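PDB 6QBT: HTLV-2 integrase catalytic core domain from Human T-cell leukemia virus 2, which probably inserts viral DNA into host chromosomes as the metal-binding catalytic core of the integrase, one part of a longer viral polyprotein. Local coordinates for residues E49-S52 with A53-A57; N114-N117 with K118-D122. All blocks are in the same frame, centred on the assembly; numbering follows the deposited sequence.

In the fold
From the N terminus the chain first lays down the strands 9-19, 22-31 and 37-42, then enters helix 47-61, where contact 1 (49-52 with 53-57) joins two successive turns. Strands 66-68 and 90-92 complete the five-stranded sheet before helix 104-122 begins, and contact 2 (114-117 with 118-122) lies at that helix's C-terminal end. Neither contact closes a loop, since each is one unbroken stretch; they follow in series, without nesting or crossing. The centres of contacts 1 and 2 are about 24 Å apart, and the two do not touch. Contact 1 packs its helix on strands 22-31 and 37-42, contact 2 on strand 9-19 and helix 128-142, and both reach other subunits of the trimer.

Contact 1: E49-S52 with A53-A57; sequences ETIS and AFLQA
Backbone pairing between E49-S52 and A53-A57 shows how one helical turn is fastened to the next. The amides of A53, F54, L55 and Q56 donate in turn to the carbonyls of E49, T50, I51 and S52. The bond from A53 N to E49 O is 2.9 Å long, with its donor tilted 31° from the carbonyl plane.

The apolar contact is made by I51 and L55, whose side chains run side by side and point the same way. I51 CG2 lies 4.1 Å from L55 CD1. With chi1 at -67°, L55 turns CG back beside its own backbone N, which brings CG to 3.4 Å from I51 O, an oxygen already occupied by the amide. F83 of helix 78-86 packs against both side chains, and Y119 of the second subunit touches I51. The F54 ring meets W29 at about 30° between planes.

The polar side chains find partners beyond the stretch. S52 OG, anti to its amide nitrogen, is hydrogen-bonded to K42 NZ, while Q56 extends past S52 O, its CG 3.6 Å from that oxygen, and Q56 OE1 is hydrogen-bonded to S40 OG. T50 OG1 returns to the T46 carbonyl one turn earlier, a common way for a buried helical hydroxyl to be satisfied.

This is regular alpha-helical i to i+4 pairing in a helix packed on the central sheet of the RNase H-like integrase core, with the side chain of T50 about 10 Å from the bound magnesium ion.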
# COMPACT_ATOMS: atom_id res chain seq x y z
N GLU A 49 -7.97 -7.68 -17.17
CA GLU A 49 -8.48 -7.47 -15.83
C GLU A 49 -8.08 -8.61 -14.91
O GLU A 49 -7.88 -8.40 -13.74
CB GLU A 49 -10.02 -7.36 -15.82
CG GLU A 49 -10.59 -6.10 -16.47
CD GLU A 49 -10.68 -6.16 -17.99
OE1 GLU A 49 -10.53 -7.24 -18.61
OE2 GLU A 49 -10.90 -5.10 -18.58
N THR A 50 -7.98 -9.83 -15.46
CA THR A 50 -7.61 -10.99 -14.67
C THR A 50 -6.15 -10.90 -14.26
O THR A 50 -5.81 -11.10 -13.10
CB THR A 50 -7.86 -12.25 -15.46
OG1 THR A 50 -9.22 -12.26 -15.86
CG2 THR A 50 -7.56 -13.52 -14.63
N ILE A 51 -5.28 -10.58 -15.20
CA ILE A 51 -3.86 -10.40 -14.87
C ILE A 51 -3.69 -9.26 -13.86
O ILE A 51 -2.91 -9.37 -12.91
CB ILE A 51 -3.03 -10.17 -16.15
CG1 ILE A 51 -2.92 -11.50 -16.91
CG2 ILE A 51 -1.64 -9.60 -15.84
CD1 ILE A 51 -2.35 -11.36 -18.30
N SER A 52 -4.38 -8.14 -14.10
CA SER A 52 -4.39 -7.02 -13.17
C SER A 52 -4.85 -7.42 -11.74
O SER A 52 -4.14 -7.09 -10.77
CB SER A 52 -5.25 -5.88 -13.70
OG SER A 52 -5.23 -4.77 -12.80
N ALA A 53 -5.97 -8.12 -11.59
CA ALA A 53 -6.41 -8.53 -10.24
C ALA A 53 -5.41 -9.48 -9.61
O ALA A 53 -5.25 -9.49 -8.40
CB ALA A 53 -7.77 -9.21 -10.28
N PHE A 54 -4.78 -10.29 -10.43
CA PHE A 54 -3.82 -11.26 -9.94
C PHE A 54 -2.58 -10.56 -9.41
O PHE A 54 -2.06 -10.93 -8.35
CB PHE A 54 -3.51 -12.28 -11.05
CG PHE A 54 -2.72 -13.47 -10.61
CD1 PHE A 54 -2.89 -14.06 -9.35
CD2 PHE A 54 -1.83 -14.07 -11.51
CE1 PHE A 54 -2.16 -15.20 -8.99
CE2 PHE A 54 -1.10 -15.20 -11.15
CZ PHE A 54 -1.26 -15.76 -9.89
N LEU A 55 -2.12 -9.53 -10.11
CA LEU A 55 -1.05 -8.64 -9.60
C LEU A 55 -1.46 -7.89 -8.33
O LEU A 55 -0.63 -7.75 -7.45
CB LEU A 55 -0.59 -7.63 -10.65
CG LEU A 55 0.15 -8.26 -11.84
CD1 LEU A 55 0.21 -7.31 -13.04
CD2 LEU A 55 1.55 -8.70 -11.44
N GLN A 56 -2.69 -7.39 -8.24
CA GLN A 56 -3.15 -6.78 -6.99
C GLN A 56 -3.04 -7.78 -5.84
O GLN A 56 -2.48 -7.47 -4.80
CB GLN A 56 -4.56 -6.25 -7.13
CG GLN A 56 -4.58 -4.97 -7.94
CD GLN A 56 -5.96 -4.54 -8.44
OE1 GLN A 56 -6.91 -5.33 -8.51
NE2 GLN A 56 -6.07 -3.27 -8.80
N ALA A 57 -3.55 -8.98 -6.05
CA ALA A 57 -3.47 -10.07 -5.07
C ALA A 57 -2.04 -10.40 -4.60
O ALA A 57 -1.76 -10.56 -3.40
CB ALA A 57 -4.12 -11.31 -5.65

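Contact 2: N114-N117 with K118-D122; sequences NLLN and KYLLD
N117 and L121 meet across one turn of the helix, and N117, with K118 and L115, has the most surface buried by the contact. The N117 carbonyl accepts the amide of L121, N117 O to L121 N measuring 3.1 Å, and L121 CG packs 3.4 Å from the same N117 O. In the N117 side chain CG lies beside the backbone N (chi1 -68°), and OD1 is hydrogen-bonded to Y17 OH on strand 9-19, which ties the helix to the sheet.

K118 closes the turn begun at N114: K118 N donates to N114 O over 3.1 Å. The first carbon of its side chain, K118 CB, rests 3.5 Å from N114 O. Its chain bends at chi2 and chi4, bringing K118 NZ to a weak, 3.1 Å bond with D122 OD2, an i to i+4 salt bridge on an exposed face. Such successive i to i+4 links mark the last turns of helix 104-122, which in the RNase H-like integrase core packs against helix 128-142.

L115 works through both its carbonyl and its side chain. Y119 N reaches L115 O in a nearly straight bond of 169° at the hydrogen, and the Y119 ring lies obliquely beside the same oxygen, its CD2 3.2 Å from L115 O. L115 CD2 touches the ring more loosely, 4.4 Å from Y119 CE2. A135 of helix 128-142 and Y87 of the third subunit adjoin L115, while Y119 OH is hydrogen-bonded to T138 of its own chain.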
# COMPACT_ATOMS: atom_id res chain seq x y z
N ASN A 114 -21.25 -10.14 2.48
CA ASN A 114 -21.91 -9.67 3.71
C ASN A 114 -21.23 -8.43 4.28
O ASN A 114 -21.92 -7.51 4.72
CB ASN A 114 -22.02 -10.76 4.77
CG ASN A 114 -23.18 -11.72 4.52
OD1 ASN A 114 -23.69 -11.88 3.40
ND2 ASN A 114 -23.62 -12.38 5.58
N LEU A 115 -19.89 -8.38 4.26
CA LEU A 115 -19.18 -7.20 4.76
C LEU A 115 -19.39 -6.01 3.82
O LEU A 115 -19.67 -4.89 4.28
CB LEU A 115 -17.68 -7.48 4.93
CG LEU A 115 -17.31 -8.28 6.19
CD1 LEU A 115 -15.88 -8.80 6.09
CD2 LEU A 115 -17.54 -7.47 7.46
N LEU A 116 -19.30 -6.26 2.52
CA LEU A 116 -19.58 -5.26 1.49
C LEU A 116 -20.99 -4.64 1.64
O LEU A 116 -21.13 -3.40 1.61
CB LEU A 116 -19.44 -5.92 0.11
CG LEU A 116 -19.51 -5.13 -1.18
CD1 LEU A 116 -18.37 -4.13 -1.27
CD2 LEU A 116 -19.39 -6.10 -2.34
N ASN A 117 -22.01 -5.46 1.84
CA ASN A 117 -23.36 -4.95 2.09
C ASN A 117 -23.47 -4.12 3.36
O ASN A 117 -24.13 -3.08 3.38
CB ASN A 117 -24.38 -6.09 2.15
CG ASN A 117 -24.58 -6.77 0.80
OD1 ASN A 117 -24.31 -6.20 -0.25
ND2 ASN A 117 -25.07 -7.99 0.83
N LYS A 118 -22.82 -4.57 4.42
CA LYS A 118 -22.87 -3.86 5.68
C LYS A 118 -22.22 -2.48 5.52
O LYS A 118 -22.79 -1.48 5.92
CB LYS A 118 -22.17 -4.66 6.75
CG LYS A 118 -22.32 -4.08 8.15
CD LYS A 118 -20.96 -4.01 8.88
CE LYS A 118 -21.02 -3.17 10.16
NZ LYS A 118 -19.69 -2.51 10.36
N TYR A 119 -21.05 -2.43 4.89
CA TYR A 119 -20.38 -1.15 4.66
C TYR A 119 -21.15 -0.21 3.71
O TYR A 119 -21.10 1.02 3.88
CB TYR A 119 -18.92 -1.35 4.19
CG TYR A 119 -17.99 -1.75 5.32
CD1 TYR A 119 -17.78 -0.90 6.42
CD2 TYR A 119 -17.30 -2.97 5.29
CE1 TYR A 119 -16.93 -1.27 7.46
CE2 TYR A 119 -16.46 -3.34 6.32
CZ TYR A 119 -16.28 -2.50 7.40
OH TYR A 119 -15.43 -2.90 8.41
N LEU A 120 -21.87 -0.76 2.73
CA LEU A 120 -22.69 0.09 1.85
C LEU A 120 -23.79 0.78 2.64
O LEU A 120 -23.96 1.97 2.50
CB LEU A 120 -23.26 -0.69 0.67
CG LEU A 120 -22.20 -1.12 -0.35
CD1 LEU A 120 -22.79 -2.16 -1.29
CD2 LEU A 120 -21.63 0.05 -1.14
N LEU A 121 -24.48 0.04 3.50
CA LEU A 121 -25.54 0.61 4.35
C LEU A 121 -25.06 1.58 5.45
O LEU A 121 -25.77 2.53 5.78
CB LEU A 121 -26.37 -0.51 4.98
CG LEU A 121 -27.09 -1.43 3.98
CD1 LEU A 121 -27.70 -2.60 4.73
CD2 LEU A 121 -28.15 -0.69 3.15
N ASP A 122 -23.88 1.32 6.03
CA ASP A 122 -23.26 2.23 7.01
C ASP A 122 -22.89 3.59 6.39
O ASP A 122 -22.90 4.61 7.07
CB ASP A 122 -21.97 1.61 7.59
CG ASP A 122 -22.20 0.38 8.50
OD1 ASP A 122 -23.36 0.08 8.89
OD2 ASP A 122 -21.18 -0.29 8.83